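Flavin reductase domain protein (Arthrobacter sp., PDB 2QCK) probably binds FMN and reduces flavin with a nicotinamide cofactor. Local coordinates at residues D146-L151 with S158-L163; H76-G79 with E84-D87; F55-S60 with P65-T70; A25-N30 with T41-L46. One frame throughout, in Å; residues are numbered along the deposited sequence.

Contact 1. Residues D146-L151 with S158-L163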
loop_
_atom_site.group_PDB
_atom_site.type_symbol
_atom_site.label_atom_id
_atom_site.label_comp_id
_atom_site.label_asym_id
_atom_site.label_seq_id
_atom_site.Cartn_x
_atom_site.Cartn_y
_atom_site.Cartn_z
ATOM N N ASP A 146 8.864 19.173 3.712
ATOM C CA ASP A 146 7.988 18.888 2.576
ATOM C C ASP A 146 8.883 18.811 1.328
ATOM O O ASP A 146 9.984 19.365 1.304
ATOM C CB ASP A 146 6.920 19.983 2.435
ATOM C CG ASP A 146 5.556 19.459 1.949
ATOM O OD1 ASP A 146 5.412 18.288 1.515
ATOM O OD2 ASP A 146 4.591 20.259 2.020
ATOM N N GLY A 147 8.421 18.070 0.322
ATOM C CA GLY A 147 9.184 17.760 -0.884
ATOM C C GLY A 147 8.288 16.929 -1.784
ATOM O O GLY A 147 7.078 16.920 -1.624
ATOM N N THR A 148 8.871 16.205 -2.717
ATOM C CA THR A 148 8.134 15.326 -3.615
ATOM C C THR A 148 8.297 13.885 -3.114
ATOM O O THR A 148 9.417 13.433 -2.848
ATOM C CB THR A 148 8.700 15.513 -5.040
ATOM O OG1 THR A 148 8.450 16.865 -5.448
ATOM C CG2 THR A 148 8.115 14.542 -6.058
ATOM N N PRO A 149 7.190 13.163 -2.954
ATOM C CA PRO A 149 7.285 11.770 -2.497
ATOM C C PRO A 149 8.097 10.864 -3.400
ATOM O O PRO A 149 8.125 11.047 -4.604
ATOM C CB PRO A 149 5.839 11.287 -2.488
ATOM C CG PRO A 149 5.002 12.505 -2.482
ATOM C CD PRO A 149 5.788 13.600 -3.126
ATOM N N LEU A 150 8.763 9.894 -2.796
ATOM C CA LEU A 150 9.467 8.847 -3.535
ATOM C C LEU A 150 8.520 7.681 -3.818
ATOM O O LEU A 150 7.792 7.192 -2.918
ATOM C CB LEU A 150 10.680 8.369 -2.724
ATOM C CG LEU A 150 11.724 7.420 -3.335
ATOM C CD1 LEU A 150 12.382 8.085 -4.528
ATOM C CD2 LEU A 150 12.744 7.037 -2.262
ATOM N N LEU A 151 8.561 7.235 -5.073
ATOM C CA LEU A 151 7.783 6.103 -5.538
ATOM C C LEU A 151 8.706 5.010 -5.998
ATOM O O LEU A 151 9.891 5.245 -6.271
ATOM C CB LEU A 151 6.912 6.519 -6.700
ATOM C CG LEU A 151 6.299 7.918 -6.614
ATOM C CD1 LEU A 151 5.774 8.289 -7.997
ATOM C CD2 LEU A 151 5.236 7.920 -5.596
ATOM N N SER A 158 11.011 6.325 -8.739
ATOM C CA SER A 158 10.349 7.272 -9.599
ATOM C C SER A 158 9.856 8.446 -8.770
ATOM O O SER A 158 9.867 8.412 -7.532
ATOM C CB SER A 158 9.133 6.627 -10.266
ATOM O OG SER A 158 9.537 5.690 -11.258
ATOM N N GLN A 159 9.429 9.482 -9.471
ATOM C CA GLN A 159 8.812 10.616 -8.841
ATOM C C GLN A 159 7.442 10.817 -9.479
ATOM O O GLN A 159 7.267 10.494 -10.646
ATOM C CB GLN A 159 9.672 11.828 -9.037
ATOM C CG GLN A 159 9.640 12.384 -10.442
ATOM C CD GLN A 159 10.448 13.634 -10.543
ATOM O OE1 GLN A 159 10.118 14.646 -9.914
ATOM N NE2 GLN A 159 11.522 13.581 -11.331
ATOM N N PRO A 160 6.482 11.303 -8.704
ATOM C CA PRO A 160 5.161 11.505 -9.259
ATOM C C PRO A 160 5.086 12.857 -9.965
ATOM O O PRO A 160 5.586 13.857 -9.456
ATOM C CB PRO A 160 4.259 11.441 -8.040
ATOM C CG PRO A 160 5.065 11.949 -6.933
ATOM C CD PRO A 160 6.534 11.675 -7.277
ATOM N N VAL A 161 4.505 12.877 -11.159
ATOM C CA VAL A 161 4.283 14.143 -11.846
ATOM C C VAL A 161 2.793 14.254 -12.028
ATOM O O VAL A 161 2.186 13.361 -12.582
ATOM C CB VAL A 161 4.943 14.174 -13.213
ATOM C CG1 VAL A 161 4.599 15.469 -13.873
ATOM C CG2 VAL A 161 6.426 13.980 -13.082
ATOM N N PRO A 162 2.172 15.310 -11.509
ATOM C CA PRO A 162 0.726 15.270 -11.672
ATOM C C PRO A 162 0.313 15.280 -13.120
ATOM O O PRO A 162 1.062 15.731 -13.973
ATOM C CB PRO A 162 0.248 16.524 -10.938
ATOM C CG PRO A 162 1.424 17.382 -10.846
ATOM C CD PRO A 162 2.608 16.500 -10.762
ATOM N N LEU A 163 -0.869 14.732 -13.371
ATOM C CA LEU A 163 -1.424 14.679 -14.693
ATOM C C LEU A 163 -2.034 16.039 -15.056
ATOM O O LEU A 163 -2.498 16.799 -14.191
ATOM C CB LEU A 163 -2.460 13.558 -14.765
ATOM C CG LEU A 163 -1.968 12.145 -14.519
ATOM C CD1 LEU A 163 -3.173 11.183 -14.511
ATOM C CD2 LEU A 163 -1.023 11.739 -15.587
#
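T148 presses its methyl against P160: CG2 lies 3.5 Å from P160 CD, a tight fit in which the two side chains run antiparallel alongside one another. With chi1 at -64°, OG1 sits beside the backbone N and CG2 is left to face the proline. P149 follows with its carbonyl, whose O stands 3.2 Å from P160 CD; the contact buries this oxygen without a hydrogen-bonding partner, and P160, the residue facing it, has no N-H to offer. L150 turns its CB away, yet CD1 returns to 3.9 Å from S158 O. The chain now becomes the start of a β-hairpin, strand 151-153 pairing antiparallel with strand 156-162, and L151 with S158 is a hydrogen-bonded pair. L151 N donates to S158 O (3.0 Å, 159°), and S158 N returns a bond to L151 O (2.9 Å). The branched end of L151 suits the apolar proline beyond: CD1 rests over the face of the Q159-P160 peptide, 3.2 Å from P160 N, and also reaches P160 CB at 3.5 Å. On the far edge of strand 156-162, Q159 and V161 join a ladder with the second subunit, whose A21 packs on L151.

Contact 2. Residues H76-G79 with E84-D87; sequences HMLG and ELAD
L78 supplies the whole of one side of this contact, and it does so with two methyl groups. Apolar packing is the sole kind of interaction between the segments. CD1 of L78 meets the helix at A86, lying 3.6 Å from A86 CB and 4.0 Å from A86 CA, so that it rests against the helix backbone as well as the methyl. The small alanine suits this place because it lets the leucine come up close to the helix. CD2, the other branch, meets a branch of L85, with L78 CD2 and L85 CD2 4.3 Å apart, a looser methyl-to-methyl approach. With CG of L78 anti to its carbonyl carbon (chi1 -63°), the two methyls are spread over successive residues of helix 83-88. This short helix, following strand 72-77 by a short turn, packs back on the sheet through apolar residues: L78 also touches V24 and I26 of strand 22-31, and L85 touches I26.

Polar interactions hold the surroundings instead. Backbone hydrogen bonds join L78 to L150, while G79 N is bonded to N82 OD1 in the turn that leads into the helix. H76 ND1 bonds I26 O. On the helix, A86 O accepts from T39 OG1, and the acids E84 and D87 make salt bridges with R88 and R91.

This divides the helix chemically. L85 and A86 are buried toward L78, just past the end of strand 72-77, while the charged groups keep to the more open side. Since no hydrogen bond crosses between the segments, the fit rests here on the packing of hydrocarbon alone.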
loop_
_atom_site.group_PDB
_atom_site.type_symbol
_atom_site.label_atom_id
_atom_site.label_comp_id
_atom_site.label_asym_id
_atom_site.label_seq_id
_atom_site.Cartn_x
_atom_site.Cartn_y
_atom_site.Cartn_z
ATOM N N HIS A 76 8.973 5.926 8.323
ATOM C CA HIS A 76 9.496 7.157 7.703
ATOM C C HIS A 76 9.024 7.293 6.286
ATOM O O HIS A 76 9.240 6.401 5.478
ATOM C CB HIS A 76 10.999 7.167 7.703
ATOM C CG HIS A 76 11.580 7.038 9.068
ATOM N ND1 HIS A 76 11.559 5.847 9.763
ATOM C CD2 HIS A 76 12.197 7.936 9.865
ATOM C CE1 HIS A 76 12.156 6.016 10.930
ATOM N NE2 HIS A 76 12.544 7.278 11.018
HETATM N N MSE A 77 8.366 8.396 5.997
HETATM C CA MSE A 77 7.964 8.733 4.615
HETATM C C MSE A 77 9.156 9.431 3.985
HETATM O O MSE A 77 9.855 10.213 4.644
HETATM C CB MSE A 77 6.767 9.672 4.616
HETATM C CG MSE A 77 5.461 8.955 4.830
HETATM SE SE MSE A 77 5.245 8.104 6.600
HETATM C CE MSE A 77 3.351 7.492 6.327
ATOM N N LEU A 78 9.387 9.115 2.718
ATOM C CA LEU A 78 10.584 9.488 1.986
ATOM C C LEU A 78 10.242 10.451 0.868
ATOM O O LEU A 78 9.188 10.357 0.240
ATOM C CB LEU A 78 11.242 8.216 1.400
ATOM C CG LEU A 78 11.735 7.185 2.414
ATOM C CD1 LEU A 78 12.664 6.171 1.761
ATOM C CD2 LEU A 78 12.456 7.839 3.591
ATOM N N GLY A 79 11.130 11.407 0.633
ATOM C CA GLY A 79 11.072 12.182 -0.593
ATOM C C GLY A 79 12.166 11.807 -1.569
ATOM O O GLY A 79 12.978 10.933 -1.321
ATOM N N GLU A 84 18.789 7.587 -1.690
ATOM C CA GLU A 84 19.971 6.854 -1.271
ATOM C C GLU A 84 19.686 6.059 0.007
ATOM O O GLU A 84 20.194 4.957 0.197
ATOM C CB GLU A 84 21.155 7.824 -1.102
ATOM C CG GLU A 84 22.376 7.189 -0.502
ATOM C CD GLU A 84 23.650 8.026 -0.617
ATOM O OE1 GLU A 84 23.799 8.796 -1.602
ATOM O OE2 GLU A 84 24.528 7.857 0.273
ATOM N N LEU A 85 18.851 6.621 0.863
ATOM C CA LEU A 85 18.488 6.013 2.115
ATOM C C LEU A 85 17.560 4.836 1.864
ATOM O O LEU A 85 17.768 3.748 2.448
ATOM C CB LEU A 85 17.820 7.064 2.993
ATOM C CG LEU A 85 17.559 6.802 4.459
ATOM C CD1 LEU A 85 18.849 6.827 5.307
ATOM C CD2 LEU A 85 16.511 7.866 4.868
ATOM N N ALA A 86 16.591 5.031 0.960
ATOM C CA ALA A 86 15.755 3.929 0.456
ATOM C C ALA A 86 16.575 2.737 -0.046
ATOM O O ALA A 86 16.311 1.610 0.335
ATOM C CB ALA A 86 14.755 4.385 -0.631
ATOM N N ASP A 87 17.565 2.978 -0.886
ATOM C CA ASP A 87 18.400 1.920 -1.413
ATOM C C ASP A 87 19.250 1.223 -0.316
ATOM O O ASP A 87 19.363 -0.007 -0.304
ATOM C CB ASP A 87 19.271 2.517 -2.506
ATOM C CG ASP A 87 19.930 1.480 -3.374
ATOM O OD1 ASP A 87 19.222 0.756 -4.124
ATOM O OD2 ASP A 87 21.169 1.415 -3.352
#

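Contact 3. Residues F55-S60 with P65-T70; sequences FNMARS and PAIANT
M57 and I67 form the centre of the contact, crossing each other at a slant. The selenium of M57, a selenomethionine in this crystal, lies 3.7 Å from I67 CG1 and 3.8 Å from I67 CG2, so it settles into the fork of the β-branched side chain. CE of M57 is also near that branch, 4.1 Å from I67 CG1. The longer arm of the isoleucine goes further, to F55: its CD1 comes 4.4 Å from F55 CZ, near the ring plane and thus at the edge of the ring and not over a face.

The torsions explain the reach. CG of M57 stands between the backbone N and the carbonyl carbon (chi1 69°), which sends the chain out toward the helix, and a bend at chi3 (-63°) turns CE aside, leaving SE as the closer atom. The long, flexible side chain can span from strand to helix, and the β-branched one offers two carbons to the selenium.

In the next shell, F38 touches F55, M57 and I67 alike. T70 OG1 donates to A66 O (2.7 Å) at the helix's C-terminal end, and R125 NE, from strand 116-127, bonds I67 O.

Helix 64-69 packs on strand 51-58, while its A66 packs against V29 and Y36 of strands 22-31 and 34-40. Strand 51-58 is itself paired antiparallel with strands 44-48 and 131-143, and N56 points from it to the second subunit, where its ND2 bonds T54 OG1 and S45 O.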
loop_
_atom_site.group_PDB
_atom_site.type_symbol
_atom_site.label_atom_id
_atom_site.label_comp_id
_atom_site.label_asym_id
_atom_site.label_seq_id
_atom_site.Cartn_x
_atom_site.Cartn_y
_atom_site.Cartn_z
ATOM N N PHE A 55 1.474 -2.716 7.320
ATOM C CA PHE A 55 2.375 -3.116 6.253
ATOM C C PHE A 55 2.526 -4.640 6.262
ATOM O O PHE A 55 2.124 -5.324 7.225
ATOM C CB PHE A 55 3.739 -2.405 6.404
ATOM C CG PHE A 55 4.478 -2.759 7.656
ATOM C CD1 PHE A 55 4.176 -2.134 8.855
ATOM C CD2 PHE A 55 5.479 -3.757 7.661
ATOM C CE1 PHE A 55 4.882 -2.453 10.008
ATOM C CE2 PHE A 55 6.132 -4.084 8.824
ATOM C CZ PHE A 55 5.829 -3.445 9.993
ATOM N N ASN A 56 3.099 -5.160 5.189
ATOM C CA ASN A 56 3.385 -6.566 5.060
ATOM C C ASN A 56 4.895 -6.795 5.022
ATOM O O ASN A 56 5.666 -5.940 4.537
ATOM C CB ASN A 56 2.732 -7.139 3.800
ATOM C CG ASN A 56 1.215 -6.939 3.761
ATOM O OD1 ASN A 56 0.563 -6.852 4.800
ATOM N ND2 ASN A 56 0.645 -6.831 2.549
HETATM N N MSE A 57 5.328 -7.943 5.542
HETATM C CA MSE A 57 6.724 -8.316 5.408
HETATM C C MSE A 57 6.898 -9.799 5.429
HETATM O O MSE A 57 6.001 -10.528 5.835
HETATM C CB MSE A 57 7.512 -7.706 6.556
HETATM C CG MSE A 57 7.212 -8.300 7.896
HETATM SE SE MSE A 57 8.246 -7.406 9.283
HETATM C CE MSE A 57 10.089 -7.796 8.816
ATOM N N ALA A 58 8.108 -10.214 5.037
ATOM C CA ALA A 58 8.479 -11.590 4.896
ATOM C C ALA A 58 9.017 -12.028 6.261
ATOM O O ALA A 58 9.824 -11.314 6.885
ATOM C CB ALA A 58 9.593 -11.724 3.849
ATOM N N ARG A 59 8.647 -13.235 6.677
ATOM C CA ARG A 59 9.167 -13.790 7.941
ATOM C C ARG A 59 10.610 -14.174 7.814
ATOM O O ARG A 59 11.286 -14.404 8.824
ATOM C CB ARG A 59 8.330 -14.972 8.429
ATOM C CG ARG A 59 6.933 -14.565 8.859
ATOM C CD ARG A 59 6.123 -15.752 9.438
ATOM N NE ARG A 59 6.856 -16.402 10.528
ATOM C CZ ARG A 59 7.390 -17.613 10.476
ATOM N NH1 ARG A 59 7.249 -18.377 9.392
ATOM N NH2 ARG A 59 8.067 -18.078 11.532
ATOM N N SER A 60 11.124 -14.148 6.588
ATOM C CA SER A 60 12.561 -14.368 6.351
ATOM C C SER A 60 13.333 -13.065 6.286
ATOM O O SER A 60 14.506 -13.095 6.121
ATOM C CB SER A 60 12.771 -15.121 5.047
ATOM O OG SER A 60 12.140 -14.426 3.979
ATOM N N PRO A 65 12.550 -11.107 13.313
ATOM C CA PRO A 65 12.620 -11.340 14.718
ATOM C C PRO A 65 12.489 -10.065 15.525
ATOM O O PRO A 65 11.892 -10.111 16.585
ATOM C CB PRO A 65 13.996 -11.990 14.899
ATOM C CG PRO A 65 14.225 -12.670 13.609
ATOM C CD PRO A 65 13.741 -11.641 12.634
ATOM N N ALA A 66 13.031 -8.947 15.037
ATOM C CA ALA A 66 12.906 -7.646 15.738
ATOM C C ALA A 66 11.437 -7.266 15.814
ATOM O O ALA A 66 10.919 -6.909 16.884
ATOM C CB ALA A 66 13.688 -6.538 15.027
ATOM N N ILE A 67 10.750 -7.430 14.692
ATOM C CA ILE A 67 9.318 -7.105 14.610
ATOM C C ILE A 67 8.416 -8.053 15.426
ATOM O O ILE A 67 7.427 -7.618 16.062
ATOM C CB ILE A 67 8.884 -7.048 13.107
ATOM C CG1 ILE A 67 9.611 -5.900 12.376
ATOM C CG2 ILE A 67 7.387 -6.813 12.968
ATOM C CD1 ILE A 67 9.119 -4.490 12.700
ATOM N N ALA A 68 8.685 -9.348 15.347
ATOM C CA ALA A 68 8.023 -10.360 16.138
ATOM C C ALA A 68 8.117 -10.141 17.661
ATOM O O ALA A 68 7.177 -10.444 18.398
ATOM C CB ALA A 68 8.589 -11.742 15.788
ATOM N N ASN A 69 9.253 -9.623 18.118
ATOM C CA ASN A 69 9.562 -9.524 19.520
ATOM C C ASN A 69 9.686 -8.122 20.074
ATOM O O ASN A 69 10.045 -7.963 21.218
ATOM C CB ASN A 69 10.837 -10.287 19.785
ATOM C CG ASN A 69 10.691 -11.740 19.451
ATOM O OD1 ASN A 69 11.414 -12.291 18.612
ATOM N ND2 ASN A 69 9.713 -12.357 20.054
ATOM N N THR A 70 9.275 -7.116 19.314
ATOM C CA THR A 70 9.309 -5.746 19.787
ATOM C C THR A 70 7.984 -5.082 19.603
ATOM O O THR A 70 7.213 -5.456 18.707
ATOM C CB THR A 70 10.430 -4.975 19.073
ATOM O OG1 THR A 70 11.645 -5.725 19.224
ATOM C CG2 THR A 70 10.657 -3.588 19.714
#

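Contact 4. Residues A25-N30 with T41-L46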
loop_
_atom_site.group_PDB
_atom_site.type_symbol
_atom_site.label_atom_id
_atom_site.label_comp_id
_atom_site.label_asym_id
_atom_site.label_seq_id
_atom_site.Cartn_x
_atom_site.Cartn_y
_atom_site.Cartn_z
ATOM N N ALA A 25 8.470 3.931 2.076
ATOM C CA ALA A 25 8.704 4.294 3.471
ATOM C C ALA A 25 9.835 3.414 4.027
ATOM O O ALA A 25 10.225 2.471 3.381
ATOM C CB ALA A 25 7.393 4.103 4.302
ATOM N N ILE A 26 10.372 3.746 5.206
ATOM C CA ILE A 26 11.292 2.873 5.935
ATOM C C ILE A 26 10.800 2.638 7.362
ATOM O O ILE A 26 10.368 3.593 8.072
ATOM C CB ILE A 26 12.766 3.386 5.996
ATOM C CG1 ILE A 26 13.352 3.502 4.580
ATOM C CG2 ILE A 26 13.542 2.414 6.856
ATOM C CD1 ILE A 26 14.563 4.430 4.427
ATOM N N ILE A 27 10.826 1.365 7.766
ATOM C CA ILE A 27 10.388 0.937 9.112
ATOM C C ILE A 27 11.638 0.705 9.911
ATOM O O ILE A 27 12.563 0.117 9.395
ATOM C CB ILE A 27 9.579 -0.374 9.058
ATOM C CG1 ILE A 27 8.291 -0.146 8.290
ATOM C CG2 ILE A 27 9.271 -0.939 10.501
ATOM C CD1 ILE A 27 7.214 0.545 9.094
ATOM N N THR A 28 11.642 1.161 11.159
ATOM C CA THR A 28 12.818 0.981 12.056
ATOM C C THR A 28 12.334 0.324 13.346
ATOM O O THR A 28 11.191 0.502 13.736
ATOM C CB THR A 28 13.471 2.289 12.361
ATOM O OG1 THR A 28 12.472 3.196 12.935
ATOM C CG2 THR A 28 14.128 2.826 11.068
ATOM N N VAL A 29 13.166 -0.524 13.954
ATOM C CA VAL A 29 12.828 -1.124 15.220
ATOM C C VAL A 29 14.120 -1.321 15.968
ATOM O O VAL A 29 15.168 -1.544 15.360
ATOM C CB VAL A 29 12.079 -2.430 15.050
ATOM C CG1 VAL A 29 12.849 -3.408 14.186
ATOM C CG2 VAL A 29 11.710 -3.027 16.416
ATOM N N ASN A 30 14.040 -1.164 17.272
ATOM C CA ASN A 30 15.178 -1.397 18.189
ATOM C C ASN A 30 14.947 -2.696 18.963
ATOM O O ASN A 30 14.158 -2.757 19.938
ATOM C CB ASN A 30 15.270 -0.191 19.126
ATOM C CG ASN A 30 16.509 -0.211 19.997
ATOM O OD1 ASN A 30 17.200 -1.227 20.130
ATOM N ND2 ASN A 30 16.796 0.929 20.597
ATOM N N THR A 41 7.338 -0.962 0.663
ATOM C CA THR A 41 6.359 -0.373 -0.254
ATOM C C THR A 41 4.900 -0.688 0.104
ATOM O O THR A 41 3.992 -0.327 -0.652
ATOM C CB THR A 41 6.632 -0.848 -1.689
ATOM O OG1 THR A 41 6.849 -2.262 -1.684
ATOM C CG2 THR A 41 7.898 -0.173 -2.260
ATOM N N SER A 42 4.636 -1.305 1.247
ATOM C CA SER A 42 3.251 -1.709 1.574
ATOM C C SER A 42 2.574 -0.916 2.678
ATOM O O SER A 42 1.463 -1.245 3.110
ATOM C CB SER A 42 3.217 -3.191 1.925
ATOM O OG SER A 42 4.095 -3.509 2.997
ATOM N N VAL A 43 3.214 0.138 3.132
ATOM C CA VAL A 43 2.714 0.873 4.262
ATOM C C VAL A 43 1.437 1.535 3.750
ATOM O O VAL A 43 1.473 2.099 2.664
ATOM C CB VAL A 43 3.729 1.933 4.753
ATOM C CG1 VAL A 43 3.079 2.883 5.704
ATOM C CG2 VAL A 43 4.974 1.250 5.431
ATOM N N ALA A 44 0.350 1.441 4.508
ATOM C CA ALA A 44 -0.979 2.005 4.129
ATOM C C ALA A 44 -1.643 2.448 5.387
ATOM O O ALA A 44 -1.537 1.806 6.429
ATOM C CB ALA A 44 -1.836 0.982 3.467
ATOM N N SER A 45 -2.347 3.554 5.279
ATOM C CA SER A 45 -3.278 3.986 6.298
ATOM C C SER A 45 -4.404 2.970 6.544
ATOM O O SER A 45 -4.969 2.433 5.582
ATOM C CB SER A 45 -3.890 5.292 5.820
ATOM O OG SER A 45 -4.582 5.843 6.895
ATOM N N LEU A 46 -4.728 2.722 7.826
ATOM C CA LEU A 46 -5.859 1.888 8.219
ATOM C C LEU A 46 -7.000 2.666 8.846
ATOM O O LEU A 46 -8.160 2.535 8.452
ATOM C CB LEU A 46 -5.401 0.754 9.165
ATOM C CG LEU A 46 -6.459 -0.172 9.807
ATOM C CD1 LEU A 46 -7.373 -0.871 8.780
ATOM C CD2 LEU A 46 -5.730 -1.171 10.662
#
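I27 and V43, whose CD1 and CG2 approach to 4.4 Å, share one flat neighbour, the phenyl ring of F55. I27 CD1 lies over one face of that ring, 3.9 Å from F55 CE1. On the same side but beyond the rim stands V43 CG2, 4.0 Å from F55 CB. A25 also meets V43, with A25 CB 3.9 Å from V43 CG2. That one methyl therefore serves both strand residues. It is beside the backbone N of V43, with CG1 anti to that N (chi1 167°), and this setting turns CG2 toward strand 22-31. A25 and I27, two apart on a strand, present the same face, and small alanine leaves room for the incoming valine.

This is the interior of the curled antiparallel sheet, consistent with the split barrel of FMN-binding flavin reductases, and the centre of the contact lies about 3 Å from the chain's centre. Strand 34-40 pairs with strand 22-31, through backbone bonds of A25 with A40 and I27 with F38, before the chain turns away through S42. No hydrogen bond runs between the two segments. S42 OG is bonded to N56 N, and V43 O accepts from H20 NE2 of the second subunit, which meets this loop at the dimer interface.

Overall arrangement
From the N terminus the contacts come in series, each closing before the next opens, so none nests or crosses. Contact 4 closes first, folding the loop after strand 34-40 back over strand 22-31. Contact 3 follows, bringing helix 64-69 onto strand 51-58; it touches contact 4 where T70 packs on V29. Contact 2 sets helix 83-88 against the end of strand 72-77, the neighbour of strand 22-31, and contacts 2 and 4 meet where L78 packs on I26. Contact 1 closes the final hairpin near the dimer interface, and L150 CD2 packs on A86 of contact 2. Contacts 1 and 3 lie farthest apart, their centres about 28 Å apart, on opposite sides of the chain's centre.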